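Local structure of putative alpha-L-fucosidase (Bacteroides thetaiotaomicron, 3EYP) at residues 303-306 with 307-310; 55-58 with 59-63; 257-261 with 262-266. The protein probably hydrolyses alpha-L-fucosidic linkages, releasing L-fucose from glycans or glycoconjugates. All coordinates share one frame; numbering follows the deposited sequence.

How the contacts relate
Along the chain the three contacts come in series, none nested in or crossing another: contact 2 first, then contact 3, then contact 1. Contact 2 is the opening of helix 56-65, which leads to strand 70-76. Contact 3 is the turn that leaves strand 253-257, a strand of the parallel barrel sheet, on the way to helix 275-283. Contact 1 follows strand 291-295 and starts helix 306-323. It lies between the other two and touches both: Asp308 makes a salt bridge with Arg259, Ser309 probably hydrogen-bonds to Thr62, and Ile304 O to Gln58. Contacts 2 and 3 stay about 7 Å apart at their nearest atoms.

Contact 1. Residues 303-306 with 307-310; sequences LIHS and TDSL
His305 CB lies 3.4 Å from Asp308 OD1, and the ring beyond it runs beside Thr307, pointing the same way. CG still borders Asp308 OD1, which sits at the ring edge in the imidazole plane, with carboxylate and ring planes 82° apart. His305 CD2 comes within 3.5 Å of Thr307 N, and the tip atom His305 NE2 is 3.5 Å from Thr307 OG1. Ser306 OG lies over one face, toward the rim. A chi1 of -172° puts CG anti to the backbone N and beside the carbonyl carbon, which brings the ring alongside Thr307. This is the N-terminus of helix 306-323, with His305 as N-cap: its carbonyl O takes the first i to i+4 bond, from Ser309 N at 3.0 Å and 164°, and Ser306 O accepts from Leu310 N at 2.8 Å. Asp308 OD2 is salt-bridged to Arg259, and a water donates to Asp308 OD2 and accepts from His305 N, 3.0 Å from that nitrogen. Ser309 OG hydrogen-bonds to Thr62 OG1. Ile304 rests its CG2 methyl on that serine hydroxyl, 3.6 Å from Ser309 OG, and on Asp308 CB.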
loop_
_atom_site.group_PDB
_atom_site.type_symbol
_atom_site.label_atom_id
_atom_site.label_comp_id
_atom_site.label_asym_id
_atom_site.label_seq_id
_atom_site.Cartn_x
_atom_site.Cartn_y
_atom_site.Cartn_z
ATOM N N LEU A 303 8.894 20.733 -6.589
ATOM C CA LEU A 303 9.212 20.397 -5.174
ATOM C C LEU A 303 8.043 19.965 -4.346
ATOM O O LEU A 303 6.912 20.398 -4.574
ATOM C CB LEU A 303 9.831 21.582 -4.434
ATOM C CG LEU A 303 11.131 22.179 -5.040
ATOM C CD1 LEU A 303 11.227 23.614 -4.466
ATOM C CD2 LEU A 303 12.373 21.340 -4.790
ATOM N N ILE A 304 8.334 19.087 -3.375
ATOM C CA ILE A 304 7.307 18.655 -2.423
ATOM C C ILE A 304 7.203 19.755 -1.408
ATOM O O ILE A 304 8.218 20.261 -0.932
ATOM C CB ILE A 304 7.623 17.304 -1.709
ATOM C CG1 ILE A 304 7.927 16.215 -2.693
ATOM C CG2 ILE A 304 6.409 16.856 -0.844
ATOM C CD1 ILE A 304 6.982 16.001 -3.780
ATOM N N HIS A 305 5.966 20.158 -1.112
ATOM C CA HIS A 305 5.689 21.189 -0.111
ATOM C C HIS A 305 6.130 20.763 1.301
ATOM O O HIS A 305 6.035 19.591 1.755
ATOM C CB HIS A 305 4.200 21.634 -0.141
ATOM C CG HIS A 305 3.887 22.816 0.715
ATOM N ND1 HIS A 305 4.442 24.065 0.494
ATOM C CD2 HIS A 305 3.034 22.958 1.753
ATOM C CE1 HIS A 305 3.987 24.902 1.413
ATOM N NE2 HIS A 305 3.115 24.261 2.172
ATOM N N SER A 306 6.560 21.764 2.013
ATOM C CA SER A 306 7.009 21.588 3.402
ATOM C C SER A 306 6.026 20.923 4.323
ATOM O O SER A 306 6.348 20.036 5.100
ATOM C CB SER A 306 7.462 22.924 4.013
ATOM O OG SER A 306 6.510 23.982 3.986
ATOM N N THR A 307 4.789 21.354 4.254
ATOM C CA THR A 307 3.788 20.782 5.173
ATOM C C THR A 307 3.631 19.291 4.924
ATOM O O THR A 307 3.598 18.465 5.836
ATOM C CB THR A 307 2.467 21.517 5.070
ATOM O OG1 THR A 307 2.715 22.888 5.316
ATOM C CG2 THR A 307 1.463 20.997 6.099
ATOM N N ASP A 308 3.550 18.939 3.664
ATOM C CA ASP A 308 3.360 17.559 3.251
ATOM C C ASP A 308 4.478 16.728 3.840
ATOM O O ASP A 308 4.294 15.638 4.392
ATOM C CB ASP A 308 3.438 17.439 1.706
ATOM C CG ASP A 308 2.438 18.346 0.969
ATOM O OD1 ASP A 308 2.203 19.457 1.451
ATOM O OD2 ASP A 308 1.907 17.964 -0.120
ATOM N N SER A 309 5.669 17.260 3.654
ATOM C CA SER A 309 6.888 16.606 4.125
ATOM C C SER A 309 6.940 16.456 5.660
ATOM O O SER A 309 7.366 15.389 6.218
ATOM C CB SER A 309 8.147 17.320 3.621
ATOM O OG SER A 309 8.331 17.190 2.218
ATOM N N LEU A 310 6.504 17.518 6.317
ATOM C CA LEU A 310 6.503 17.592 7.797
ATOM C C LEU A 310 5.595 16.518 8.397
ATOM O O LEU A 310 5.971 15.769 9.285
ATOM C CB LEU A 310 5.976 18.955 8.257
ATOM C CG LEU A 310 5.904 19.156 9.778
ATOM C CD1 LEU A 310 7.289 19.009 10.365
ATOM C CD2 LEU A 310 5.252 20.498 10.075
HETATM O O HOH W 1 9.373 19.470 1.821
HETATM O O HOH W 2 3.579 18.794 -2.223
#

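Contact 2. Residues 55-58 with 59-63; sequences DCRQ and WMQTL
Cys56 O, Arg57 O and Gln58 O accept in turn from Met60 N, Gln61 N and Thr62 N, the i to i+4 ladder that makes residues 56-63 one run of helix. The middle rung, Gln61 N to Arg57 O, is 2.9 Å long. Asp55 is the N-cap: its OD1 accepts from Arg57 N at 2.9 Å, met from above the carboxylate plane, and its backbone O takes a weak bond from Gln58 N.

One turn on, the Trp59 indole folds back over Cys56. CG stands beside the backbone N (chi1 -53°), which turns the ring toward the start of the helix and lays one face against the cysteine. Cys56 CA makes a CH-pi contact 3.9 Å from the centroid of the Trp59 five-membered ring, while Cys56 SG sits 3.8 Å from the centroid of the six-membered ring, only 8° off its normal: a sulfur-aromatic contact. Helix 56-65 belongs to the TIM-barrel-type alpha-L-fucosidase domain and comes in the chain between parallel strands 22-26 and 70-76; Trp59 touches Leu73 of the latter, and its NE1 hydrogen-bonds to Gly302 O.

At the indole edge, in plane, Gln58 OE1 lies 3.4 Å from Trp59 CD1, the amide turned 73° from the ring; the NE2 of that amide hydrogen-bonds to Ile304 O. On the exposed side, Gln61 packs along the Arg57 carbonyl, its CG 3.3 Å from Arg57 O. Those two polar ends are held by helix 105-116, the Arg57 guanidinium by a salt bridge to Glu115 and the Gln61 amide by a hydrogen bond to Tyr116. Farther along, a water connects Gln58 O with Thr62 OG1, 2.8 Å from the latter, and Thr62 OG1 also hydrogen-bonds to Ser309 OG.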
loop_
_atom_site.group_PDB
_atom_site.type_symbol
_atom_site.label_atom_id
_atom_site.label_comp_id
_atom_site.label_asym_id
_atom_site.label_seq_id
_atom_site.Cartn_x
_atom_site.Cartn_y
_atom_site.Cartn_z
ATOM N N ASP A 55 13.790 19.068 -8.443
ATOM C CA ASP A 55 14.813 18.263 -7.751
ATOM C C ASP A 55 14.213 17.032 -7.126
ATOM O O ASP A 55 13.639 17.061 -6.035
ATOM C CB ASP A 55 15.507 19.062 -6.648
ATOM C CG ASP A 55 16.717 18.361 -6.094
ATOM O OD1 ASP A 55 16.993 17.209 -6.458
ATOM O OD2 ASP A 55 17.413 18.981 -5.282
ATOM N N CYS A 56 14.305 15.986 -7.885
ATOM C CA CYS A 56 13.796 14.637 -7.446
ATOM C C CYS A 56 14.534 14.118 -6.200
ATOM O O CYS A 56 14.054 13.222 -5.492
ATOM C CB CYS A 56 13.867 13.639 -8.564
ATOM S SG CYS A 56 12.683 13.995 -9.918
ATOM N N ARG A 57 15.703 14.699 -5.930
ATOM C CA ARG A 57 16.475 14.323 -4.731
ATOM C C ARG A 57 15.731 14.832 -3.502
ATOM O O ARG A 57 15.633 14.145 -2.461
ATOM C CB ARG A 57 17.926 14.857 -4.777
ATOM C CG ARG A 57 18.789 14.262 -5.970
ATOM C CD ARG A 57 20.202 14.861 -5.987
ATOM N NE ARG A 57 21.022 14.205 -4.989
ATOM C CZ ARG A 57 21.383 14.712 -3.804
ATOM N NH1 ARG A 57 22.107 13.973 -2.991
ATOM N NH2 ARG A 57 21.071 15.954 -3.437
ATOM N N GLN A 58 15.154 16.004 -3.671
ATOM C CA GLN A 58 14.355 16.644 -2.613
ATOM C C GLN A 58 13.163 15.719 -2.267
ATOM O O GLN A 58 12.791 15.546 -1.112
ATOM C CB GLN A 58 13.875 18.025 -2.994
ATOM C CG GLN A 58 13.175 18.749 -1.861
ATOM C CD GLN A 58 11.690 18.885 -2.056
ATOM O OE1 GLN A 58 11.136 18.343 -2.993
ATOM N NE2 GLN A 58 11.038 19.613 -1.171
ATOM N N TRP A 59 12.591 15.129 -3.303
ATOM C CA TRP A 59 11.442 14.231 -3.152
ATOM C C TRP A 59 11.918 13.047 -2.357
ATOM O O TRP A 59 11.192 12.598 -1.496
ATOM C CB TRP A 59 10.864 13.726 -4.461
ATOM C CG TRP A 59 10.485 14.733 -5.493
ATOM C CD1 TRP A 59 10.634 16.098 -5.430
ATOM C CD2 TRP A 59 9.970 14.446 -6.768
ATOM N NE1 TRP A 59 10.203 16.675 -6.564
ATOM C CE2 TRP A 59 9.776 15.693 -7.424
ATOM C CE3 TRP A 59 9.580 13.267 -7.405
ATOM C CZ2 TRP A 59 9.253 15.796 -8.719
ATOM C CZ3 TRP A 59 9.064 13.355 -8.708
ATOM C CH2 TRP A 59 8.880 14.630 -9.347
ATOM N N MET A 60 13.123 12.544 -2.664
ATOM C CA MET A 60 13.625 11.324 -2.002
ATOM C C MET A 60 13.933 11.618 -0.540
ATOM O O MET A 60 13.794 10.777 0.318
ATOM C CB MET A 60 14.866 10.721 -2.646
ATOM C CG MET A 60 14.737 10.070 -4.049
ATOM S SD MET A 60 13.253 9.132 -4.441
ATOM C CE MET A 60 12.595 10.062 -5.795
ATOM N N GLN A 61 14.334 12.824 -0.252
ATOM C CA GLN A 61 14.645 13.196 1.172
ATOM C C GLN A 61 13.373 13.202 2.005
ATOM O O GLN A 61 13.324 12.763 3.165
ATOM C CB GLN A 61 15.352 14.549 1.226
ATOM C CG GLN A 61 16.752 14.509 0.665
ATOM C CD GLN A 61 17.220 15.832 0.064
ATOM O OE1 GLN A 61 16.751 16.903 0.441
ATOM N NE2 GLN A 61 18.183 15.750 -0.879
ATOM N N THR A 62 12.302 13.629 1.361
ATOM C CA THR A 62 10.967 13.543 1.982
ATOM C C THR A 62 10.641 12.084 2.401
ATOM O O THR A 62 10.205 11.807 3.517
ATOM C CB THR A 62 9.875 14.164 1.082
ATOM O OG1 THR A 62 10.074 15.596 1.038
ATOM C CG2 THR A 62 8.430 13.895 1.619
ATOM N N LEU A 63 10.865 11.186 1.474
ATOM C CA LEU A 63 10.576 9.778 1.674
ATOM C C LEU A 63 11.483 9.169 2.696
ATOM O O LEU A 63 11.052 8.315 3.461
ATOM C CB LEU A 63 10.676 8.974 0.390
ATOM C CG LEU A 63 9.734 9.427 -0.725
ATOM C CD1 LEU A 63 9.711 8.410 -1.838
ATOM C CD2 LEU A 63 8.269 9.803 -0.225
HETATM O O HOH W 3 12.397 16.853 1.850
#

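Contact 3. Residues 257-261 with 262-266; sequences SIRPS and WFYHA
Tyr264 lies over one face of the Arg259 guanidinium, its CE1 3.4 Å from Arg259 NH2, with the two planes 41° apart. At the guanidinium edge, in plane, His265 O receives a weak bond from Arg259 NH1. The Trp262 indole carries Ser257 CB on one face, a CH-pi contact 4.2 Å from the centroid of its six-membered ring, and the His265 ring has Ser261 CB in plane at its edge.

Arg259 runs extended from CG to NE, which carries the guanidinium across the turn to Tyr264. NE is salt-bridged to Asp308 and NH2 to Asp269. A water accepts from Arg259 NH1 and, at 2.9 Å, from His265 N, and donates to Phe263 O. Replaced by an alanine, this position would probably leave Asp308 and Asp269 without the charge that pairs with them, and the Tyr264 ring without the flat group it lies against.

A chi1 of -165° lays the Ser257 hydroxyl beside its own carbonyl carbon, from where OG donates to Ser261 O at 2.7 Å, approaching from above the carbonyl plane; it accepts weakly from Arg259 N and also hydrogen-bonds to Asn295. Trp262 NE1 hydrogen-bonds to Glu212, and a glycerol, probably from the crystallisation liquor, lies about 3 Å from the indole.

Such a loop, leaving the C-terminal end of parallel strand 253-257, belongs to the side where TIM-barrel enzymes carry their active sites.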
loop_
_atom_site.group_PDB
_atom_site.type_symbol
_atom_site.label_atom_id
_atom_site.label_comp_id
_atom_site.label_asym_id
_atom_site.label_seq_id
_atom_site.Cartn_x
_atom_site.Cartn_y
_atom_site.Cartn_z
ATOM N N SER A 257 -4.502 10.651 -1.307
ATOM C CA SER A 257 -3.719 11.856 -1.319
ATOM C C SER A 257 -3.542 12.502 0.060
ATOM O O SER A 257 -4.413 12.531 0.933
ATOM C CB SER A 257 -4.310 12.881 -2.304
ATOM O OG SER A 257 -3.371 13.916 -2.582
ATOM N N ILE A 258 -2.362 13.055 0.249
ATOM C CA ILE A 258 -2.090 13.819 1.475
ATOM C C ILE A 258 -2.862 15.165 1.482
ATOM O O ILE A 258 -2.955 15.837 2.496
ATOM C CB ILE A 258 -0.572 14.075 1.660
ATOM C CG1 ILE A 258 -0.202 14.277 3.138
ATOM C CG2 ILE A 258 -0.049 15.297 0.786
ATOM C CD1 ILE A 258 1.346 14.085 3.311
ATOM N N ARG A 259 -3.423 15.510 0.329
ATOM C CA ARG A 259 -4.238 16.723 0.147
ATOM C C ARG A 259 -5.645 16.376 -0.370
ATOM O O ARG A 259 -5.904 15.230 -0.635
ATOM C CB ARG A 259 -3.574 17.671 -0.854
ATOM C CG ARG A 259 -2.272 18.280 -0.358
ATOM C CD ARG A 259 -1.302 18.699 -1.509
ATOM N NE ARG A 259 -0.225 19.478 -0.950
ATOM C CZ ARG A 259 -0.140 20.798 -1.022
ATOM N NH1 ARG A 259 -1.061 21.478 -1.684
ATOM N NH2 ARG A 259 0.860 21.429 -0.408
ATOM N N PRO A 260 -6.540 17.368 -0.487
ATOM C CA PRO A 260 -7.872 17.069 -1.018
ATOM C C PRO A 260 -7.814 16.610 -2.480
ATOM O O PRO A 260 -8.582 15.716 -2.885
ATOM C CB PRO A 260 -8.627 18.390 -0.870
ATOM C CG PRO A 260 -7.970 19.069 0.356
ATOM C CD PRO A 260 -6.490 18.702 0.160
ATOM N N SER A 261 -6.825 17.119 -3.212
ATOM C CA SER A 261 -6.676 16.774 -4.638
ATOM C C SER A 261 -5.422 15.949 -4.873
ATOM O O SER A 261 -4.546 15.901 -4.036
ATOM C CB SER A 261 -6.586 18.032 -5.544
ATOM O OG SER A 261 -7.683 18.957 -5.474
ATOM N N TRP A 262 -5.341 15.362 -6.061
ATOM C CA TRP A 262 -4.186 14.503 -6.416
ATOM C C TRP A 262 -3.000 15.312 -6.990
ATOM O O TRP A 262 -1.853 15.001 -6.763
ATOM C CB TRP A 262 -4.551 13.466 -7.441
ATOM C CG TRP A 262 -5.415 12.414 -6.856
ATOM C CD1 TRP A 262 -6.769 12.352 -6.935
ATOM C CD2 TRP A 262 -4.993 11.263 -6.120
ATOM N NE1 TRP A 262 -7.230 11.200 -6.290
ATOM C CE2 TRP A 262 -6.149 10.535 -5.774
ATOM C CE3 TRP A 262 -3.753 10.795 -5.678
ATOM C CZ2 TRP A 262 -6.100 9.371 -5.010
ATOM C CZ3 TRP A 262 -3.721 9.596 -4.956
ATOM C CH2 TRP A 262 -4.880 8.911 -4.633
ATOM N N PHE A 263 -3.333 16.349 -7.729
ATOM C CA PHE A 263 -2.333 17.244 -8.263
ATOM C C PHE A 263 -2.187 18.459 -7.357
ATOM O O PHE A 263 -3.043 18.764 -6.528
ATOM C CB PHE A 263 -2.675 17.635 -9.720
ATOM C CG PHE A 263 -2.396 16.568 -10.685
ATOM C CD1 PHE A 263 -1.191 16.535 -11.370
ATOM C CD2 PHE A 263 -3.322 15.514 -10.894
ATOM C CE1 PHE A 263 -0.924 15.544 -12.266
ATOM C CE2 PHE A 263 -3.068 14.519 -11.781
ATOM C CZ PHE A 263 -1.868 14.486 -12.466
ATOM N N TYR A 264 -1.060 19.147 -7.498
ATOM C CA TYR A 264 -0.753 20.320 -6.641
ATOM C C TYR A 264 -1.534 21.586 -6.953
ATOM O O TYR A 264 -1.591 22.048 -8.113
ATOM C CB TYR A 264 0.751 20.701 -6.684
ATOM C CG TYR A 264 1.077 21.810 -5.730
ATOM C CD1 TYR A 264 1.436 21.532 -4.400
ATOM C CD2 TYR A 264 1.043 23.147 -6.136
ATOM C CE1 TYR A 264 1.721 22.572 -3.517
ATOM C CE2 TYR A 264 1.303 24.163 -5.253
ATOM C CZ TYR A 264 1.658 23.882 -3.956
ATOM O OH TYR A 264 1.958 24.913 -3.060
ATOM N N HIS A 265 -2.111 22.145 -5.877
ATOM C CA HIS A 265 -2.698 23.495 -5.905
ATOM C C HIS A 265 -2.271 24.250 -4.670
ATOM O O HIS A 265 -2.380 23.785 -3.558
ATOM C CB HIS A 265 -4.249 23.433 -6.050
ATOM C CG HIS A 265 -4.702 22.408 -7.027
ATOM N ND1 HIS A 265 -4.478 22.528 -8.388
ATOM C CD2 HIS A 265 -5.274 21.195 -6.839
ATOM C CE1 HIS A 265 -4.917 21.435 -8.990
ATOM N NE2 HIS A 265 -5.375 20.602 -8.067
ATOM N N ALA A 266 -1.756 25.445 -4.891
ATOM C CA ALA A 266 -1.254 26.281 -3.805
ATOM C C ALA A 266 -2.279 26.512 -2.734
ATOM O O ALA A 266 -1.986 26.602 -1.553
ATOM C CB ALA A 266 -0.687 27.668 -4.348
HETATM O O HOH W 4 -3.045 20.166 -3.947
#